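Local coordinates for protein porin (Pseudomonas aeruginosa, PDB 3T24) that probably forms a beta-barrel channel in the bacterial outer membrane, in a porin family whose members take up small carboxylate-bearing substrates, at residues V254-L259 with Q277-D282; L214-K219 with T247-S252; G302-K307 with E351-M356; G268-G273 with Y316-A321. All coordinates share one frame; numbering follows the deposited sequence.

Contact 1: V254-L259 with Q277-D282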
loop_
_atom_site.group_PDB
_atom_site.type_symbol
_atom_site.label_atom_id
_atom_site.label_comp_id
_atom_site.label_asym_id
_atom_site.label_seq_id
_atom_site.Cartn_x
_atom_site.Cartn_y
_atom_site.Cartn_z
ATOM N N VAL A 254 15.503 11.910 -10.608
ATOM C CA VAL A 254 14.458 12.128 -9.622
ATOM C C VAL A 254 14.578 13.502 -8.958
ATOM O O VAL A 254 15.638 13.887 -8.473
ATOM C CB VAL A 254 14.435 11.006 -8.541
ATOM C CG1 VAL A 254 13.625 11.454 -7.314
ATOM C CG2 VAL A 254 13.880 9.697 -9.136
ATOM N N ASP A 255 13.472 14.229 -8.929
ATOM C CA ASP A 255 13.436 15.559 -8.328
ATOM C C ASP A 255 11.976 15.943 -8.093
ATOM O O ASP A 255 11.276 16.387 -9.015
ATOM C CB ASP A 255 14.115 16.572 -9.242
ATOM C CG ASP A 255 13.785 18.001 -8.863
ATOM O OD1 ASP A 255 13.863 18.315 -7.654
ATOM O OD2 ASP A 255 13.416 18.796 -9.766
ATOM N N ASN A 256 11.502 15.739 -6.868
ATOM C CA ASN A 256 10.075 15.826 -6.625
ATOM C C ASN A 256 9.730 16.318 -5.242
ATOM O O ASN A 256 10.368 15.949 -4.248
ATOM C CB ASN A 256 9.424 14.448 -6.871
ATOM C CG ASN A 256 7.945 14.400 -6.467
ATOM O OD1 ASN A 256 7.584 13.895 -5.395
ATOM N ND2 ASN A 256 7.086 14.883 -7.345
ATOM N N LYS A 257 8.702 17.145 -5.186
ATOM C CA LYS A 257 8.063 17.448 -3.922
ATOM C C LYS A 257 6.606 17.027 -4.042
ATOM O O LYS A 257 5.963 17.260 -5.066
ATOM C CB LYS A 257 8.191 18.933 -3.584
ATOM C CG LYS A 257 9.574 19.487 -3.855
ATOM C CD LYS A 257 9.728 20.921 -3.350
ATOM C CE LYS A 257 11.133 21.458 -3.602
ATOM N NZ LYS A 257 11.463 21.528 -5.060
ATOM N N ALA A 258 6.092 16.387 -3.008
ATOM C CA ALA A 258 4.740 15.875 -3.053
ATOM C C ALA A 258 3.978 16.365 -1.846
ATOM O O ALA A 258 4.148 15.838 -0.751
ATOM C CB ALA A 258 4.755 14.357 -3.078
ATOM N N LEU A 259 3.140 17.374 -2.042
ATOM C CA LEU A 259 2.254 17.811 -0.978
ATOM C C LEU A 259 0.934 17.092 -1.174
ATOM O O LEU A 259 0.352 17.120 -2.259
ATOM C CB LEU A 259 2.062 19.323 -1.005
ATOM C CG LEU A 259 1.123 19.947 0.037
ATOM C CD1 LEU A 259 1.503 19.587 1.483
ATOM C CD2 LEU A 259 1.008 21.484 -0.143
ATOM N N GLN A 277 -3.669 16.827 -3.719
ATOM C CA GLN A 277 -2.357 16.269 -3.980
ATOM C C GLN A 277 -1.689 17.089 -5.078
ATOM O O GLN A 277 -2.326 17.430 -6.079
ATOM C CB GLN A 277 -2.495 14.799 -4.378
ATOM C CG GLN A 277 -1.215 14.138 -4.885
ATOM C CD GLN A 277 -1.366 12.622 -4.965
ATOM O OE1 GLN A 277 -1.802 11.998 -3.999
ATOM N NE2 GLN A 277 -1.011 12.025 -6.119
ATOM N N LYS A 278 -0.419 17.425 -4.877
ATOM C CA LYS A 278 0.303 18.255 -5.832
ATOM C C LYS A 278 1.753 17.815 -5.980
ATOM O O LYS A 278 2.508 17.773 -5.008
ATOM C CB LYS A 278 0.193 19.743 -5.448
ATOM C CG LYS A 278 1.144 20.719 -6.170
ATOM C CD LYS A 278 1.042 20.628 -7.696
ATOM C CE LYS A 278 1.365 21.974 -8.397
ATOM N NZ LYS A 278 2.257 21.872 -9.608
ATOM N N MET A 279 2.109 17.463 -7.211
ATOM C CA MET A 279 3.467 17.153 -7.590
ATOM C C MET A 279 4.141 18.423 -8.118
ATOM O O MET A 279 3.538 19.187 -8.867
ATOM C CB MET A 279 3.457 16.127 -8.737
ATOM C CG MET A 279 2.718 14.840 -8.445
ATOM S SD MET A 279 3.635 13.796 -7.295
ATOM C CE MET A 279 2.652 14.014 -5.820
ATOM N N SER A 280 5.400 18.628 -7.752
ATOM C CA SER A 280 6.206 19.627 -8.419
ATOM C C SER A 280 7.645 19.161 -8.475
ATOM O O SER A 280 8.006 18.186 -7.811
ATOM C CB SER A 280 6.091 20.997 -7.743
ATOM O OG SER A 280 6.195 20.908 -6.344
ATOM N N GLY A 281 8.446 19.853 -9.288
ATOM C CA GLY A 281 9.823 19.486 -9.555
ATOM C C GLY A 281 9.865 18.827 -10.909
ATOM O O GLY A 281 8.844 18.732 -11.573
ATOM N N ASP A 282 11.024 18.319 -11.302
ATOM C CA ASP A 282 11.200 17.793 -12.649
ATOM C C ASP A 282 10.606 16.394 -12.901
ATOM O O ASP A 282 10.517 15.978 -14.058
ATOM C CB ASP A 282 12.689 17.819 -13.020
ATOM C CG ASP A 282 12.938 17.513 -14.487
ATOM O OD1 ASP A 282 13.921 16.786 -14.780
ATOM O OD2 ASP A 282 12.170 18.012 -15.346
#
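D255 and D282 cross at about a right angle, their carboxylate planes 38° apart. The two carboxylates do not meet; D255 binds the main chain of D282. OD2 of D255 takes the backbone N-H of D282 at 2.9 Å, and the donor comes from above the carboxylate plane. CG of D255 is anti to its backbone N (chi1 164°), which carries the carboxylate over to that N-H. The other oxygen, OD1, forms a salt bridge with R245 on strand 235-248.

Strands 255-267 and 270-280 form an antiparallel beta hairpin of the barrel wall, and the contact lies at the ends away from its turn. K257 pairs with S280 and L259 with K278 as hydrogen-bonded pairs. The bond from K278 N to L259 O is the shortest of the four, at 2.7 Å.

Between these two pairs is the non-hydrogen-bonded pair of A258 and M279. The M279 chain turns about its CB-CG and CG-SD bonds, and this brings its CE to 3.5 Å from CB of A258. The sulfur of M279 also receives a weak hydrogen bond from ND2 of N256, 3.6 Å from SD. The stronger partner of that amide is the carbonyl of T283.

Contact 2: L214-K219 with T247-S252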
loop_
_atom_site.group_PDB
_atom_site.type_symbol
_atom_site.label_atom_id
_atom_site.label_comp_id
_atom_site.label_asym_id
_atom_site.label_seq_id
_atom_site.Cartn_x
_atom_site.Cartn_y
_atom_site.Cartn_z
ATOM N N LEU A 214 16.752 4.484 -1.897
ATOM C CA LEU A 214 16.972 3.372 -2.806
ATOM C C LEU A 214 18.306 3.640 -3.503
ATOM O O LEU A 214 18.412 4.530 -4.356
ATOM C CB LEU A 214 15.833 3.244 -3.809
ATOM C CG LEU A 214 15.903 2.042 -4.753
ATOM C CD1 LEU A 214 15.903 0.689 -3.966
ATOM C CD2 LEU A 214 14.766 2.084 -5.800
ATOM N N ASP A 215 19.330 2.885 -3.132
ATOM C CA ASP A 215 20.679 3.234 -3.554
ATOM C C ASP A 215 20.749 3.460 -5.067
ATOM O O ASP A 215 20.231 2.653 -5.858
ATOM C CB ASP A 215 21.688 2.179 -3.091
ATOM C CG ASP A 215 23.097 2.716 -2.998
ATOM O OD1 ASP A 215 23.287 3.906 -2.662
ATOM O OD2 ASP A 215 24.028 1.939 -3.270
ATOM N N ASN A 216 21.384 4.578 -5.439
ATOM C CA ASN A 216 21.552 5.011 -6.830
ATOM C C ASN A 216 20.303 5.587 -7.510
ATOM O O ASN A 216 20.405 6.260 -8.550
ATOM C CB ASN A 216 22.212 3.918 -7.691
ATOM C CG ASN A 216 23.607 3.562 -7.189
ATOM O OD1 ASN A 216 24.392 4.439 -6.815
ATOM N ND2 ASN A 216 23.907 2.274 -7.145
ATOM N N PHE A 217 19.138 5.362 -6.912
ATOM C CA PHE A 217 17.896 5.879 -7.478
ATOM C C PHE A 217 17.482 7.213 -6.889
ATOM O O PHE A 217 17.387 8.200 -7.611
ATOM C CB PHE A 217 16.762 4.855 -7.331
ATOM C CG PHE A 217 16.879 3.700 -8.270
ATOM C CD1 PHE A 217 16.193 3.701 -9.472
ATOM C CD2 PHE A 217 17.701 2.620 -7.964
ATOM C CE1 PHE A 217 16.295 2.641 -10.337
ATOM C CE2 PHE A 217 17.821 1.557 -8.832
ATOM C CZ PHE A 217 17.105 1.560 -10.023
ATOM N N TYR A 218 17.234 7.239 -5.580
ATOM C CA TYR A 218 16.697 8.429 -4.927
ATOM C C TYR A 218 16.846 8.413 -3.417
ATOM O O TYR A 218 17.017 7.352 -2.783
ATOM C CB TYR A 218 15.207 8.602 -5.276
ATOM C CG TYR A 218 14.270 7.568 -4.650
ATOM C CD1 TYR A 218 13.728 7.767 -3.384
ATOM C CD2 TYR A 218 13.936 6.396 -5.326
ATOM C CE1 TYR A 218 12.888 6.854 -2.819
ATOM C CE2 TYR A 218 13.066 5.470 -4.772
ATOM C CZ TYR A 218 12.558 5.703 -3.511
ATOM O OH TYR A 218 11.701 4.794 -2.950
ATOM N N LYS A 219 16.765 9.612 -2.852
ATOM C CA LYS A 219 16.637 9.817 -1.418
ATOM C C LYS A 219 15.315 10.516 -1.214
ATOM O O LYS A 219 14.908 11.352 -2.023
ATOM C CB LYS A 219 17.723 10.751 -0.894
ATOM C CG LYS A 219 19.115 10.448 -1.349
ATOM C CD LYS A 219 20.114 11.300 -0.583
ATOM C CE LYS A 219 21.324 11.601 -1.436
ATOM N NZ LYS A 219 20.951 12.491 -2.577
ATOM N N THR A 247 14.866 13.176 -4.090
ATOM C CA THR A 247 16.000 13.756 -4.771
ATOM C C THR A 247 16.787 12.588 -5.355
ATOM O O THR A 247 16.657 11.455 -4.892
ATOM C CB THR A 247 16.819 14.564 -3.753
ATOM O OG1 THR A 247 17.089 15.856 -4.280
ATOM C CG2 THR A 247 18.117 13.870 -3.378
ATOM N N ASP A 248 17.586 12.828 -6.380
ATOM C CA ASP A 248 18.240 11.703 -7.035
ATOM C C ASP A 248 19.462 11.198 -6.250
ATOM O O ASP A 248 19.951 11.879 -5.362
ATOM C CB ASP A 248 18.647 12.097 -8.449
ATOM C CG ASP A 248 19.893 12.910 -8.460
ATOM O OD1 ASP A 248 20.982 12.292 -8.470
ATOM O OD2 ASP A 248 19.776 14.155 -8.434
ATOM N N ASP A 249 19.950 10.005 -6.577
ATOM C CA ASP A 249 21.112 9.440 -5.883
ATOM C C ASP A 249 22.244 9.075 -6.855
ATOM O O ASP A 249 22.929 8.069 -6.681
ATOM C CB ASP A 249 20.717 8.215 -5.035
ATOM C CG ASP A 249 21.816 7.808 -4.045
ATOM O OD1 ASP A 249 22.487 8.717 -3.518
ATOM O OD2 ASP A 249 22.021 6.591 -3.800
ATOM N N GLY A 250 22.423 9.890 -7.888
ATOM C CA GLY A 250 23.552 9.740 -8.784
ATOM C C GLY A 250 23.248 9.136 -10.149
ATOM O O GLY A 250 23.958 9.378 -11.105
ATOM N N SER A 251 22.197 8.339 -10.263
ATOM C CA SER A 251 21.988 7.644 -11.522
ATOM C C SER A 251 20.562 7.753 -12.027
ATOM O O SER A 251 20.189 7.013 -12.924
ATOM C CB SER A 251 22.417 6.177 -11.419
ATOM O OG SER A 251 23.815 6.061 -11.170
ATOM N N SER A 252 19.792 8.691 -11.465
ATOM C CA SER A 252 18.468 9.042 -11.994
ATOM C C SER A 252 18.325 10.553 -12.111
ATOM O O SER A 252 19.268 11.273 -11.864
ATOM C CB SER A 252 17.358 8.526 -11.087
ATOM O OG SER A 252 17.317 9.277 -9.891
#
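K219 reaches along T247 and on to the start of the turn after it. The two side chains lie side by side and point the same way. CB of K219 is 4.0 Å from CG2 of T247, and CG runs on past the same methyl. The chain then bends at chi3 and chi4. CE of K219 comes 3.7 Å from OD1 of D249, and the two side chains cross at about a right angle. The bends turn NZ of K219 back to the backbone, where it gives a hydrogen bond of 3.0 Å to O of D248. NZ of K219 also lies 3.3 Å from CG2 of T247. NZ of K219 stays 4.2 Å from OD1 of D249, too far for a salt bridge. The attraction may still help to steer the amine.

The other oxygen of D249 turns to the loop before strand 218-230. OD2 of D249 takes the backbone N-H of N216 at 2.7 Å, on the anti side of the carboxylate. OD2 of D249 also lies 3.2 Å from OD1 of D215. Two acidic groups this close would tend to raise the pKa of one of them. K213 makes long, weak ion pairs with both.

D248 OD1 takes the N-H of G250, which makes an Asx turn.

K219 and T247 form a hydrogen-bonded antiparallel pair where strands 218-230 and 235-248 pass into loops. These strands are a hairpin of the barrel. On one flank Y218 packs on F192 of strand 192-200, while F217 lies against the loop residues I173 and L187.

Contact 3: G302-K307 with E351-M356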
loop_
_atom_site.group_PDB
_atom_site.type_symbol
_atom_site.label_atom_id
_atom_site.label_comp_id
_atom_site.label_asym_id
_atom_site.label_seq_id
_atom_site.Cartn_x
_atom_site.Cartn_y
_atom_site.Cartn_z
ATOM N N GLY A 302 -5.169 4.837 -10.927
ATOM C CA GLY A 302 -4.161 5.876 -11.027
ATOM C C GLY A 302 -3.582 6.338 -9.700
ATOM O O GLY A 302 -4.254 6.327 -8.666
ATOM N N ASP A 303 -2.317 6.735 -9.716
ATOM C CA ASP A 303 -1.725 7.333 -8.525
ATOM C C ASP A 303 -1.652 8.871 -8.587
ATOM O O ASP A 303 -1.261 9.529 -7.622
ATOM C CB ASP A 303 -0.364 6.711 -8.222
ATOM C CG ASP A 303 0.634 6.928 -9.313
ATOM O OD1 ASP A 303 0.370 7.713 -10.253
ATOM O OD2 ASP A 303 1.714 6.314 -9.218
ATOM N N PHE A 304 -2.046 9.433 -9.728
ATOM C CA PHE A 304 -2.078 10.878 -9.915
ATOM C C PHE A 304 -0.780 11.520 -9.502
ATOM O O PHE A 304 -0.755 12.611 -8.939
ATOM C CB PHE A 304 -3.281 11.475 -9.184
ATOM C CG PHE A 304 -4.570 10.985 -9.734
ATOM C CD1 PHE A 304 -5.222 11.693 -10.712
ATOM C CD2 PHE A 304 -5.082 9.758 -9.335
ATOM C CE1 PHE A 304 -6.408 11.218 -11.258
ATOM C CE2 PHE A 304 -6.238 9.276 -9.879
ATOM C CZ PHE A 304 -6.909 10.002 -10.848
ATOM N N ALA A 305 0.304 10.823 -9.830
ATOM C CA ALA A 305 1.633 11.210 -9.409
ATOM C C ALA A 305 2.553 11.546 -10.585
ATOM O O ALA A 305 3.764 11.378 -10.475
ATOM C CB ALA A 305 2.240 10.084 -8.572
ATOM N N ASN A 306 1.981 11.987 -11.708
ATOM C CA ASN A 306 2.766 12.434 -12.864
ATOM C C ASN A 306 3.401 13.817 -12.640
ATOM O O ASN A 306 2.982 14.564 -11.761
ATOM C CB ASN A 306 1.909 12.435 -14.141
ATOM C CG ASN A 306 1.397 11.037 -14.512
ATOM O OD1 ASN A 306 2.163 10.194 -14.981
ATOM N ND2 ASN A 306 0.103 10.798 -14.311
ATOM N N LYS A 307 4.417 14.145 -13.429
ATOM C CA LYS A 307 5.087 15.443 -13.325
ATOM C C LYS A 307 4.080 16.602 -13.296
ATOM O O LYS A 307 3.201 16.681 -14.150
ATOM C CB LYS A 307 6.065 15.612 -14.480
ATOM C CG LYS A 307 6.806 16.965 -14.525
ATOM C CD LYS A 307 7.737 16.984 -15.739
ATOM C CE LYS A 307 8.689 18.181 -15.777
ATOM N NZ LYS A 307 7.917 19.423 -15.617
ATOM N N GLU A 351 -6.690 13.832 -16.332
ATOM C CA GLU A 351 -7.203 12.492 -16.178
ATOM C C GLU A 351 -8.146 12.460 -15.007
ATOM O O GLU A 351 -8.031 13.255 -14.072
ATOM C CB GLU A 351 -6.048 11.497 -15.981
ATOM C CG GLU A 351 -5.313 11.662 -14.646
ATOM C CD GLU A 351 -3.976 10.925 -14.618
ATOM O OE1 GLU A 351 -3.616 10.296 -15.633
ATOM O OE2 GLU A 351 -3.265 10.984 -13.599
ATOM N N TRP A 352 -9.098 11.542 -15.048
ATOM C CA TRP A 352 -9.975 11.414 -13.909
ATOM C C TRP A 352 -10.440 9.993 -13.701
ATOM O O TRP A 352 -10.638 9.228 -14.651
ATOM C CB TRP A 352 -11.164 12.373 -14.026
ATOM C CG TRP A 352 -12.145 12.016 -15.089
ATOM C CD1 TRP A 352 -12.241 12.567 -16.333
ATOM C CD2 TRP A 352 -13.186 11.035 -15.001
ATOM N NE1 TRP A 352 -13.268 11.987 -17.027
ATOM C CE2 TRP A 352 -13.873 11.046 -16.235
ATOM C CE3 TRP A 352 -13.609 10.147 -13.998
ATOM C CZ2 TRP A 352 -14.963 10.201 -16.503
ATOM C CZ3 TRP A 352 -14.695 9.299 -14.265
ATOM C CH2 TRP A 352 -15.356 9.335 -15.511
ATOM N N GLU A 353 -10.629 9.650 -12.437
ATOM C CA GLU A 353 -11.023 8.304 -12.080
ATOM C C GLU A 353 -12.189 8.313 -11.101
ATOM O O GLU A 353 -12.294 9.195 -10.244
ATOM C CB GLU A 353 -9.828 7.538 -11.501
ATOM C CG GLU A 353 -10.139 6.121 -11.062
ATOM C CD GLU A 353 -8.907 5.354 -10.575
ATOM O OE1 GLU A 353 -7.756 5.781 -10.856
ATOM O OE2 GLU A 353 -9.105 4.313 -9.913
ATOM N N ARG A 354 -13.071 7.332 -11.250
ATOM C CA ARG A 354 -14.111 7.092 -10.267
ATOM C C ARG A 354 -14.007 5.642 -9.809
ATOM O O ARG A 354 -13.885 4.749 -10.646
ATOM C CB ARG A 354 -15.503 7.347 -10.858
ATOM C CG ARG A 354 -16.645 7.067 -9.876
ATOM C CD ARG A 354 -18.005 7.236 -10.541
ATOM N NE ARG A 354 -18.096 8.482 -11.307
ATOM C CZ ARG A 354 -18.535 9.637 -10.814
ATOM N NH1 ARG A 354 -18.933 9.713 -9.547
ATOM N NH2 ARG A 354 -18.577 10.718 -11.590
ATOM N N ASP A 355 -14.068 5.421 -8.495
ATOM C CA ASP A 355 -14.050 4.069 -7.920
ATOM C C ASP A 355 -15.308 3.780 -7.122
ATOM O O ASP A 355 -15.866 4.669 -6.469
ATOM C CB ASP A 355 -12.851 3.852 -6.981
ATOM C CG ASP A 355 -11.535 3.972 -7.682
ATOM O OD1 ASP A 355 -11.534 4.050 -8.938
ATOM O OD2 ASP A 355 -10.499 3.985 -6.975
ATOM N N MET A 356 -15.721 2.519 -7.144
ATOM C CA MET A 356 -16.844 2.060 -6.346
ATOM C C MET A 356 -16.484 0.696 -5.694
ATOM O O MET A 356 -16.204 -0.276 -6.388
ATOM C CB MET A 356 -18.088 1.976 -7.238
ATOM C CG MET A 356 -19.415 1.868 -6.505
ATOM S SD MET A 356 -20.026 0.175 -6.325
ATOM C CE MET A 356 -20.518 -0.210 -8.005
HETATM O O HOH W 1 -2.637 8.439 -12.439
#
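E353 OE1 accepts the backbone N-H of G302 at 2.8 Å, through its syn lone pair. The E353 chain is fully extended (chi1 179°), which carries its carboxylate from the strand to the loop. Its second oxygen, OE2, takes the N-H of I301. The one carboxylate therefore grips two successive backbone amides of the loop.

The F304 ring lies between E353 and E351. CZ of F304 lies 3.9 Å from CB of E353, which sits at the ring edge. CE1 of F304 is 3.6 Å from CG of E351. The carboxylate of E351 stands nearly upright to the ring, with the planes 84° apart. A water joins the two residues: it donates to OE2 of E351 and accepts from N of F304, at 2.9 Å each. The other oxygen of E351, OE1, is bound by the hydroxyl of Y383.

The loop 302-307, between strands 270-280 and 310-319, folds inward against strand 348-361 of the barrel wall, on the face of E351 and E353. This is consistent with the inward-folded loops that narrow the pore in OprD-family channels. F304 also packs on V335 of strand 328-341, and the D303 and F304 carbonyls are held by Q277 of strand 270-280.

Contact 4: G268-G273 with Y316-A321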
loop_
_atom_site.group_PDB
_atom_site.type_symbol
_atom_site.label_atom_id
_atom_site.label_comp_id
_atom_site.label_asym_id
_atom_site.label_seq_id
_atom_site.Cartn_x
_atom_site.Cartn_y
_atom_site.Cartn_z
ATOM N N GLY A 268 -21.448 9.258 12.559
ATOM C CA GLY A 268 -22.181 8.009 12.618
ATOM C C GLY A 268 -21.498 6.959 11.768
ATOM O O GLY A 268 -20.321 6.644 11.969
ATOM N N TYR A 269 -22.235 6.420 10.806
ATOM C CA TYR A 269 -21.686 5.409 9.916
ATOM C C TYR A 269 -21.332 5.986 8.535
ATOM O O TYR A 269 -21.080 5.249 7.581
ATOM C CB TYR A 269 -22.646 4.225 9.815
ATOM C CG TYR A 269 -22.720 3.423 11.097
ATOM C CD1 TYR A 269 -21.836 2.370 11.335
ATOM C CD2 TYR A 269 -23.661 3.720 12.077
ATOM C CE1 TYR A 269 -21.894 1.635 12.508
ATOM C CE2 TYR A 269 -23.726 2.988 13.257
ATOM C CZ TYR A 269 -22.839 1.948 13.466
ATOM O OH TYR A 269 -22.894 1.212 14.628
ATOM N N HIS A 270 -21.311 7.311 8.447
ATOM C CA HIS A 270 -20.900 7.991 7.228
ATOM C C HIS A 270 -19.528 8.582 7.451
ATOM O O HIS A 270 -19.164 8.925 8.580
ATOM C CB HIS A 270 -21.841 9.143 6.882
ATOM C CG HIS A 270 -23.287 8.772 6.864
ATOM N ND1 HIS A 270 -24.004 8.608 5.690
ATOM C CD2 HIS A 270 -24.169 8.552 7.867
ATOM C CE1 HIS A 270 -25.250 8.299 5.977
ATOM N NE2 HIS A 270 -25.380 8.256 7.294
ATOM N N ALA A 271 -18.777 8.713 6.362
ATOM C CA ALA A 271 -17.531 9.462 6.353
ATOM C C ALA A 271 -17.458 10.184 5.026
ATOM O O ALA A 271 -17.702 9.583 3.975
ATOM C CB ALA A 271 -16.327 8.526 6.530
ATOM N N PHE A 272 -17.154 11.477 5.066
ATOM C CA PHE A 272 -17.011 12.256 3.845
ATOM C C PHE A 272 -15.592 12.787 3.815
ATOM O O PHE A 272 -15.159 13.467 4.744
ATOM C CB PHE A 272 -17.992 13.425 3.817
ATOM C CG PHE A 272 -19.406 13.051 4.164
ATOM C CD1 PHE A 272 -20.363 12.896 3.171
ATOM C CD2 PHE A 272 -19.794 12.891 5.494
ATOM C CE1 PHE A 272 -21.680 12.571 3.496
ATOM C CE2 PHE A 272 -21.107 12.566 5.824
ATOM C CZ PHE A 272 -22.048 12.405 4.823
ATOM N N GLY A 273 -14.858 12.478 2.756
ATOM C CA GLY A 273 -13.458 12.833 2.719
ATOM C C GLY A 273 -13.123 13.697 1.530
ATOM O O GLY A 273 -13.687 13.540 0.461
ATOM N N TYR A 316 -16.811 9.121 -0.392
ATOM C CA TYR A 316 -17.892 8.839 0.536
ATOM C C TYR A 316 -17.853 7.392 1.010
ATOM O O TYR A 316 -17.710 6.469 0.207
ATOM C CB TYR A 316 -19.248 9.129 -0.107
ATOM C CG TYR A 316 -20.412 8.676 0.742
ATOM C CD1 TYR A 316 -21.318 7.738 0.269
ATOM C CD2 TYR A 316 -20.592 9.173 2.030
ATOM C CE1 TYR A 316 -22.388 7.324 1.047
ATOM C CE2 TYR A 316 -21.652 8.761 2.815
ATOM C CZ TYR A 316 -22.548 7.836 2.319
ATOM O OH TYR A 316 -23.608 7.422 3.098
ATOM N N ASP A 317 -17.982 7.205 2.318
ATOM C CA ASP A 317 -18.072 5.873 2.900
ATOM C C ASP A 317 -19.364 5.720 3.674
ATOM O O ASP A 317 -19.759 6.619 4.418
ATOM C CB ASP A 317 -16.914 5.626 3.870
ATOM C CG ASP A 317 -15.577 5.603 3.183
ATOM O OD1 ASP A 317 -15.111 4.488 2.862
ATOM O OD2 ASP A 317 -15.001 6.698 2.964
ATOM N N TYR A 318 -20.017 4.574 3.512
ATOM C CA TYR A 318 -21.068 4.197 4.447
ATOM C C TYR A 318 -20.903 2.774 4.944
ATOM O O TYR A 318 -20.587 1.866 4.180
ATOM C CB TYR A 318 -22.470 4.392 3.870
ATOM C CG TYR A 318 -23.547 4.137 4.908
ATOM C CD1 TYR A 318 -23.633 4.927 6.049
ATOM C CD2 TYR A 318 -24.468 3.106 4.754
ATOM C CE1 TYR A 318 -24.603 4.708 7.002
ATOM C CE2 TYR A 318 -25.449 2.880 5.705
ATOM C CZ TYR A 318 -25.512 3.684 6.831
ATOM O OH TYR A 318 -26.483 3.467 7.791
ATOM N N ASN A 319 -21.123 2.600 6.244
ATOM C CA ASN A 319 -21.093 1.293 6.891
ATOM C C ASN A 319 -22.520 0.856 7.243
ATOM O O ASN A 319 -23.142 1.408 8.152
ATOM C CB ASN A 319 -20.193 1.365 8.124
ATOM C CG ASN A 319 -20.271 0.121 8.992
ATOM O OD1 ASN A 319 -21.210 -0.669 8.899
ATOM N ND2 ASN A 319 -19.285 -0.046 9.858
ATOM N N PHE A 320 -23.042 -0.128 6.510
ATOM C CA PHE A 320 -24.432 -0.567 6.677
ATOM C C PHE A 320 -24.777 -1.089 8.074
ATOM O O PHE A 320 -25.951 -1.337 8.360
ATOM C CB PHE A 320 -24.817 -1.618 5.625
ATOM C CG PHE A 320 -25.123 -1.044 4.256
ATOM C CD1 PHE A 320 -26.400 -1.178 3.707
ATOM C CD2 PHE A 320 -24.141 -0.379 3.517
ATOM C CE1 PHE A 320 -26.716 -0.664 2.454
ATOM C CE2 PHE A 320 -24.442 0.147 2.254
ATOM C CZ PHE A 320 -25.741 0.002 1.720
ATOM N N ALA A 321 -23.784 -1.266 8.944
ATOM C CA ALA A 321 -24.096 -1.636 10.330
ATOM C C ALA A 321 -25.028 -0.587 10.909
ATOM O O ALA A 321 -25.887 -0.896 11.731
ATOM C CB ALA A 321 -22.841 -1.747 11.182
#
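H270, F272, Y316 and Y318 form an aromatic cluster on one face of two paired strands. The side chains of F272 and Y316 lie side by side and point the same way; their rings are inclined by 34°. CE1 of F272 is 3.9 Å from CD2 of Y316. With chi1 at 172° the Y316 ring swings away from its own N-H and leans to the other strand. Y318 does likewise and brings CD1 over the centre of the H270 ring, 3.7 Å above its plane. The two rings are inclined by 41°.

Strands 270-280 and 310-319 are antiparallel neighbours in the barrel wall. H270 with Y318 and F272 with Y316 are non-hydrogen-bonded pairs. A271 with D317 is the hydrogen-bonded pair between them, and its side chains lie on the other face. There D317 forms a salt bridge with R315. The cluster probably faces outward, consistent with the aromatic girdle of outer-membrane barrels.

Further out, Y269 packs CE1 on CB of A321, 3.8 Å away. At the polar edge of the cluster, ND1 of H270 and OH of Y316 share a hydrogen bond of 2.9 Å, made near the plane of both rings.

Along the chain, contact 2 closes before contact 1 opens, and contact 1 closes before contact 3. Contact 4 crosses both 1 and 3 in sequence. Contacts 1 and 2 lie on consecutive hairpins, their centres about 15 Å apart, and V254 packs on Y218 and D248. Contacts 1 and 4 share strand 270-280 but sit at its two ends, about 32 Å apart between centres. Contact 3 lies about 16 Å from contact 1 between centres, and Q277 of contact 1 reaches its loop. Contacts 2 and 4 are on opposite sides of the chain's centre. Contacts 1, 2 and 4 thus join neighbouring strands of the barrel, while contact 3 fixes a loop against its wall.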